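Local coordinates for protein glycosyl hyrolase, family 3 (Deinococcus radiodurans, PDB 3TEV) that probably hydrolyses O-glycosidic bonds, as a glycoside hydrolase of family 3, at residues Ala115-Ala118 with Arg119-Ser123; Glu235-Ala238 with Thr239-Pro242; Arg61-Cys64 with Ala65-Glu69. One frame throughout, in Å; residues are numbered along the deposited sequence. Where two conformers were deposited one is given.

Interaction 1: Ala115-Ala118 with Arg119-Ser123; sequences AALA and RQLRS
The i to i+4 hydrogen bonds of an alpha-helix tie A115-A118 to R119-S123, from R119 N to A115 O at 3.0 Å through to R122 N to A118 O at 2.7 Å. The last is nearly straight, with an N-H...O angle of 171°. All these residues belong to helix 107-124 of the TIM-barrel domain.

R119 carries most of the side-chain contact. Its CG lies beside its own backbone N (chi1 -75°), and a bend at chi3 turns the chain back over the preceding turn. One face of the guanidinium lies over A115 O and A116 CA, both offset toward its rim. R119 NH2 comes within 3.4 Å of A116 CB. The short side chain of A116 probably allows this close approach. R119 NH1 forms a salt bridge with E171, which also touches A115 and A118.

L117 and L121 meet as an apolar pair, and both touch N129 of strand 128-129. The branch of L117 slants across that of L121. L117 CG is anti to the backbone N (chi1 165°), and CD1 leads on from it toward L121. L117 CD1 stops 4.1 Å from L121 CG.

Interaction 2: Glu235-Ala238 with Thr239-Pro242; sequences EHPA and TLSP
P237 O accepts a hydrogen bond from L240 N at 2.8 Å, and A238 O accepts one from S241 N at 3.1 Å. Each is an i to i+3 bond, so P237-S241 forms a short 3-10-like turn. It lies in the loop from strand 228-229 to helix 242-252 of the TIM-barrel domain. In both bonds the donor stands above the carbonyl plane, by 46° at P237 O and 68° at A238 O. Neither bond uses a lone-pair direction.

The apolar part is P237 against L240. The proline ring and the leucine branch meet at a slant, with P237 CG 3.7 Å from L240 CD1. H236 CB comes in from the other part of the loop and approaches L240 O at 3.8 Å.

Other polar groups of the turn find partners beyond it: T239 OG1 bonds to H226 ND1, L240 O accepts from R281 NE on helix 275-285, and the A238 backbone bonds with that of I227. S241 is the N-cap of helix 242-252; with OG anti to its backbone N (chi1 171°), it caps I244 N and also bonds to D233 OD2, while D233 OD1 takes E235 N.

The groups named here are thus satisfied partly within the turn and partly from around it. The D233 carboxylate, held at the cap hydroxyl, would probably interact favourably with the positive end of the helix dipole.

Interaction 3: Arg61-Cys64 with Ala65-Glu69; sequences RRLC and ADLRE
R61 O accepts a hydrogen bond from A65 N at 3.1 Å, the first of four i to i+4 bonds that join R61-C64 to A65-E69. Both segments lie on helix 57-71, the crossover of the beta-alpha-beta unit between strands 46-49 and 76-79 in the TIM barrel. A65 CB also rests on R61 O, at 3.4 Å. The R61 side chain leads off the helix toward S123 of helix 107-124.

R62 O receives the D66 N-H, with an N-H...O angle of 168°. The side chains of R62 and D66 run alongside each other, their flat groups turned 51° apart. They touch where R62 CG lies 4.2 Å from D66 OD2. Still, their charged ends do not meet, for R62 NE is 6.4 Å from D66 OD2. With D66 CG beside its own backbone N (chi1 -67°), the carboxylate folds back over the preceding turn, and D66 CG is 3.1 Å from R62 O. D66 also touches L31. Replacing D66 with alanine removes the carboxylate, and L31 and the R62 chain would probably each lose a neighbour.

L63 O bonds to L67 N, and L67 CG packs against the same oxygen. The two leucine branches meet at an angle, L63 CG lying 4.0 Å from L67 CD1. C64 and L67 both touch I77 of strand 76-79, so this is the face turned to the barrel sheet. C64 also reaches I126. C64 O accepts from R68 N at 2.9 Å, and R68 CB lies 3.4 Å from C64 O.

How the interactions relate
Along the chain the order is interaction 3, interaction 1, interaction 2. All three fall within the family 3 N-terminal domain and its barrel fold. Interactions 1 and 3 lie on the same side of the chain's centre, on helices 107-124 and 57-71, with centres about 16 Å apart. They touch through a probable hydrogen bond from R61 NE to S123 O. This links directly two helices that strand 76-79 separates in sequence, and so ties together successive parts of the barrel wall. Interaction 2 is on the opposite side, in the loop leading into helix 242-252. Its centre is about 34 Å from that of interaction 1 and 35 Å from that of interaction 3, and it touches neither.

Interaction 1: Ala115-Ala118 with Arg119-Ser123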
loop_
_atom_site.group_PDB
_atom_site.type_symbol
_atom_site.label_atom_id
_atom_site.label_comp_id
_atom_site.label_asym_id
_atom_site.label_seq_id
_atom_site.Cartn_x
_atom_site.Cartn_y
_atom_site.Cartn_z
ATOM N N ALA A 115 -12.048 10.714 9.650
ATOM C CA ALA A 115 -11.974 10.399 11.066
ATOM C C ALA A 115 -13.072 9.424 11.439
ATOM O O ALA A 115 -12.807 8.464 12.163
ATOM C CB ALA A 115 -12.049 11.643 11.914
ATOM N N ALA A 116 -14.292 9.645 10.934
ATOM C CA ALA A 116 -15.411 8.721 11.208
ATOM C C ALA A 116 -15.185 7.347 10.590
ATOM O O ALA A 116 -15.513 6.337 11.185
ATOM C CB ALA A 116 -16.705 9.278 10.720
ATOM N N LEU A 117 -14.638 7.314 9.384
ATOM C CA LEU A 117 -14.341 6.056 8.749
ATOM C C LEU A 117 -13.287 5.301 9.573
ATOM O O LEU A 117 -13.407 4.099 9.813
ATOM C CB LEU A 117 -13.884 6.285 7.307
ATOM C CG LEU A 117 -13.198 5.107 6.604
ATOM C CD1 LEU A 117 -14.092 3.816 6.580
ATOM C CD2 LEU A 117 -12.740 5.521 5.188
ATOM N N ALA A 118 -12.268 6.019 10.024
ATOM C CA ALA A 118 -11.194 5.395 10.807
ATOM C C ALA A 118 -11.706 4.838 12.153
ATOM O O ALA A 118 -11.277 3.753 12.577
ATOM C CB ALA A 118 -10.024 6.355 10.996
ATOM N N ARG A 119 -12.639 5.552 12.790
ATOM C CA ARG A 119 -13.254 5.102 14.047
ATOM C C ARG A 119 -14.021 3.804 13.857
ATOM O O ARG A 119 -13.999 2.938 14.736
ATOM C CB ARG A 119 -14.215 6.150 14.645
ATOM C CG ARG A 119 -13.538 7.331 15.312
ATOM C CD ARG A 119 -14.516 8.193 16.118
ATOM N NE ARG A 119 -15.546 8.817 15.282
ATOM C CZ ARG A 119 -15.410 9.980 14.639
ATOM N NH1 ARG A 119 -14.283 10.676 14.719
ATOM N NH2 ARG A 119 -16.420 10.458 13.926
ATOM N N GLN A 120 -14.730 3.687 12.736
ATOM C CA GLN A 120 -15.411 2.443 12.430
ATOM C C GLN A 120 -14.377 1.306 12.218
ATOM O O GLN A 120 -14.559 0.197 12.721
ATOM C CB GLN A 120 -16.364 2.604 11.236
ATOM C CG GLN A 120 -17.383 1.446 11.094
ATOM C CD GLN A 120 -18.596 1.537 12.073
ATOM O OE1 GLN A 120 -19.049 2.639 12.463
ATOM N NE2 GLN A 120 -19.132 0.368 12.452
ATOM N N LEU A 121 -13.286 1.592 11.509
ATOM C CA LEU A 121 -12.254 0.587 11.270
ATOM C C LEU A 121 -11.602 0.155 12.584
ATOM O O LEU A 121 -11.448 -1.029 12.855
ATOM C CB LEU A 121 -11.198 1.100 10.290
ATOM C CG LEU A 121 -11.639 1.400 8.855
ATOM C CD1 LEU A 121 -10.437 1.774 7.980
ATOM C CD2 LEU A 121 -12.401 0.237 8.232
ATOM N N ARG A 122 -11.231 1.137 13.395
ATOM C CA ARG A 122 -10.663 0.907 14.708
ATOM C C ARG A 122 -11.587 0.043 15.592
ATOM O O ARG A 122 -11.112 -0.872 16.279
ATOM C CB ARG A 122 -10.310 2.250 15.371
ATOM C CG ARG A 122 -9.534 2.167 16.692
ATOM C CD ARG A 122 -8.026 1.950 16.475
ATOM N NE ARG A 122 -7.752 0.796 15.603
ATOM C CZ ARG A 122 -7.621 -0.465 16.018
ATOM N NH1 ARG A 122 -7.415 -1.421 15.132
ATOM N NH2 ARG A 122 -7.700 -0.770 17.309
ATOM N N SER A 123 -12.895 0.285 15.556
ATOM C CA SER A 123 -13.795 -0.534 16.377
ATOM C C SER A 123 -13.910 -2.002 15.936
ATOM O O SER A 123 -14.242 -2.855 16.756
ATOM C CB SER A 123 -15.175 0.111 16.585
ATOM O OG SER A 123 -16.055 -0.199 15.517
#

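Interaction 2: Glu235-Ala238 with Thr239-Pro242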
loop_
_atom_site.group_PDB
_atom_site.type_symbol
_atom_site.label_atom_id
_atom_site.label_comp_id
_atom_site.label_asym_id
_atom_site.label_seq_id
_atom_site.Cartn_x
_atom_site.Cartn_y
_atom_site.Cartn_z
ATOM N N GLU A 235 13.246 1.881 -17.724
ATOM C CA GLU A 235 13.357 0.431 -17.862
ATOM C C GLU A 235 12.479 -0.398 -16.925
ATOM O O GLU A 235 12.253 -1.579 -17.185
ATOM C CB GLU A 235 14.812 -0.021 -17.681
ATOM C CG GLU A 235 15.760 0.411 -18.802
ATOM C CD GLU A 235 17.096 -0.327 -18.732
ATOM O OE1 GLU A 235 17.579 -0.803 -19.796
ATOM O OE2 GLU A 235 17.643 -0.444 -17.601
ATOM N N HIS A 236 12.029 0.178 -15.821
ATOM C CA HIS A 236 11.321 -0.617 -14.816
ATOM C C HIS A 236 10.082 0.114 -14.316
ATOM O O HIS A 236 10.100 1.343 -14.191
ATOM C CB HIS A 236 12.238 -0.934 -13.626
ATOM C CG HIS A 236 13.498 -1.646 -14.002
ATOM N ND1 HIS A 236 13.514 -2.954 -14.438
ATOM C CD2 HIS A 236 14.790 -1.231 -14.008
ATOM C CE1 HIS A 236 14.759 -3.312 -14.701
ATOM N NE2 HIS A 236 15.552 -2.284 -14.451
ATOM N N PRO A 237 9.002 -0.626 -14.030
ATOM C CA PRO A 237 7.892 0.019 -13.305
ATOM C C PRO A 237 8.373 0.488 -11.927
ATOM O O PRO A 237 9.320 -0.098 -11.364
ATOM C CB PRO A 237 6.863 -1.098 -13.144
ATOM C CG PRO A 237 7.638 -2.376 -13.320
ATOM C CD PRO A 237 8.796 -2.071 -14.230
ATOM N N ALA A 238 7.729 1.517 -11.382
ATOM C CA ALA A 238 8.128 2.081 -10.086
ATOM C C ALA A 238 8.317 1.029 -8.978
ATOM O O ALA A 238 9.295 1.083 -8.205
ATOM C CB ALA A 238 7.157 3.132 -9.653
ATOM N N THR A 239 7.406 0.054 -8.934
ATOM C CA THR A 239 7.418 -0.984 -7.911
ATOM C C THR A 239 8.679 -1.843 -7.990
ATOM O O THR A 239 9.034 -2.519 -7.018
ATOM C CB THR A 239 6.204 -1.920 -8.071
ATOM O OG1 THR A 239 6.177 -2.371 -9.423
ATOM C CG2 THR A 239 4.913 -1.171 -7.863
ATOM N N LEU A 240 9.355 -1.834 -9.140
ATOM C CA LEU A 240 10.566 -2.658 -9.312
ATOM C C LEU A 240 11.800 -1.810 -9.595
ATOM O O LEU A 240 12.812 -2.319 -10.088
ATOM C CB LEU A 240 10.367 -3.672 -10.449
ATOM C CG LEU A 240 9.150 -4.610 -10.364
ATOM C CD1 LEU A 240 8.975 -5.406 -11.668
ATOM C CD2 LEU A 240 9.191 -5.556 -9.128
ATOM N N SER A 241 11.705 -0.518 -9.310
ATOM C CA SER A 241 12.734 0.438 -9.672
ATOM C C SER A 241 13.580 0.878 -8.477
ATOM O O SER A 241 13.116 1.635 -7.648
ATOM C CB SER A 241 12.083 1.670 -10.301
ATOM O OG SER A 241 13.042 2.706 -10.473
ATOM N N PRO A 242 14.826 0.408 -8.386
ATOM C CA PRO A 242 15.671 0.988 -7.325
ATOM C C PRO A 242 15.858 2.508 -7.454
ATOM O O PRO A 242 15.960 3.189 -6.426
ATOM C CB PRO A 242 17.019 0.259 -7.479
ATOM C CG PRO A 242 16.987 -0.327 -8.860
ATOM C CD PRO A 242 15.541 -0.603 -9.193
#

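Interaction 3: Arg61-Cys64 with Ala65-Glu69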
loop_
_atom_site.group_PDB
_atom_site.type_symbol
_atom_site.label_atom_id
_atom_site.label_comp_id
_atom_site.label_asym_id
_atom_site.label_seq_id
_atom_site.Cartn_x
_atom_site.Cartn_y
_atom_site.Cartn_z
ATOM N N ARG A 61 -15.648 -7.768 12.983
ATOM C CA ARG A 61 -15.017 -7.638 14.291
ATOM C C ARG A 61 -14.476 -8.982 14.773
ATOM O O ARG A 61 -13.378 -9.044 15.313
ATOM C CB ARG A 61 -15.987 -7.058 15.328
ATOM C CG ARG A 61 -15.350 -6.806 16.695
ATOM C CD ARG A 61 -16.296 -6.070 17.658
ATOM N NE ARG A 61 -16.530 -4.664 17.281
ATOM C CZ ARG A 61 -17.634 -4.196 16.681
ATOM N NH1 ARG A 61 -17.737 -2.903 16.390
ATOM N NH2 ARG A 61 -18.645 -5.007 16.375
ATOM N N ARG A 62 -15.264 -10.038 14.580
ATOM C CA ARG A 62 -14.860 -11.404 14.886
ATOM C C ARG A 62 -13.642 -11.821 14.032
ATOM O O ARG A 62 -12.659 -12.345 14.557
ATOM C CB ARG A 62 -16.048 -12.359 14.690
ATOM C CG ARG A 62 -15.876 -13.772 15.279
ATOM C CD ARG A 62 -17.078 -14.688 14.947
ATOM N NE ARG A 62 -18.373 -13.986 15.015
ATOM C CZ ARG A 62 -19.162 -13.726 13.963
ATOM N NH1 ARG A 62 -20.316 -13.073 14.132
ATOM N NH2 ARG A 62 -18.804 -14.122 12.738
ATOM N N LEU A 63 -13.687 -11.527 12.738
ATOM C CA LEU A 63 -12.584 -11.872 11.840
ATOM C C LEU A 63 -11.254 -11.190 12.208
ATOM O O LEU A 63 -10.216 -11.842 12.229
ATOM C CB LEU A 63 -12.961 -11.593 10.382
ATOM C CG LEU A 63 -11.853 -11.786 9.349
ATOM C CD1 LEU A 63 -11.302 -13.241 9.340
ATOM C CD2 LEU A 63 -12.328 -11.407 7.980
ATOM N N CYS A 64 -11.291 -9.895 12.521
ATOM C CA CYS A 64 -10.081 -9.153 12.846
ATOM C C CYS A 64 -9.529 -9.501 14.224
ATOM O O CYS A 64 -8.304 -9.451 14.434
ATOM C CB CYS A 64 -10.308 -7.654 12.709
ATOM S SG CYS A 64 -10.686 -7.228 10.995
ATOM N N ALA A 65 -10.426 -9.865 15.151
ATOM C CA ALA A 65 -10.000 -10.293 16.474
ATOM C C ALA A 65 -9.280 -11.617 16.329
ATOM O O ALA A 65 -8.201 -11.795 16.887
ATOM C CB ALA A 65 -11.189 -10.404 17.463
ATOM N N ASP A 66 -9.858 -12.531 15.556
ATOM C CA ASP A 66 -9.193 -13.799 15.274
ATOM C C ASP A 66 -7.805 -13.601 14.628
ATOM O O ASP A 66 -6.831 -14.268 15.002
ATOM C CB ASP A 66 -10.079 -14.677 14.392
ATOM C CG ASP A 66 -11.348 -15.134 15.102
ATOM O OD1 ASP A 66 -11.466 -15.002 16.348
ATOM O OD2 ASP A 66 -12.257 -15.615 14.402
ATOM N N LEU A 67 -7.717 -12.679 13.674
ATOM C CA LEU A 67 -6.457 -12.437 12.971
ATOM C C LEU A 67 -5.421 -11.879 13.913
ATOM O O LEU A 67 -4.256 -12.239 13.837
ATOM C CB LEU A 67 -6.651 -11.472 11.810
ATOM C CG LEU A 67 -7.320 -12.081 10.588
ATOM C CD1 LEU A 67 -7.918 -10.961 9.650
ATOM C CD2 LEU A 67 -6.325 -12.997 9.873
ATOM N N ARG A 68 -5.857 -11.002 14.809
ATOM C CA ARG A 68 -4.960 -10.445 15.778
ATOM C C ARG A 68 -4.458 -11.519 16.749
ATOM O O ARG A 68 -3.298 -11.485 17.160
ATOM C CB ARG A 68 -5.627 -9.285 16.538
ATOM C CG ARG A 68 -4.881 -8.869 17.804
ATOM C CD ARG A 68 -3.469 -8.331 17.493
ATOM N NE ARG A 68 -2.789 -7.910 18.715
ATOM C CZ ARG A 68 -2.174 -8.737 19.561
ATOM N NH1 ARG A 68 -2.148 -10.052 19.338
ATOM N NH2 ARG A 68 -1.585 -8.242 20.647
ATOM N N GLU A 69 -5.325 -12.464 17.107
ATOM C CA GLU A 69 -4.945 -13.536 18.019
ATOM C C GLU A 69 -3.912 -14.465 17.372
ATOM O O GLU A 69 -2.924 -14.827 17.999
ATOM C CB GLU A 69 -6.177 -14.312 18.493
ATOM C CG GLU A 69 -5.858 -15.593 19.267
ATOM C CD GLU A 69 -5.170 -15.335 20.597
ATOM O OE1 GLU A 69 -5.319 -14.216 21.144
ATOM O OE2 GLU A 69 -4.485 -16.252 21.105
#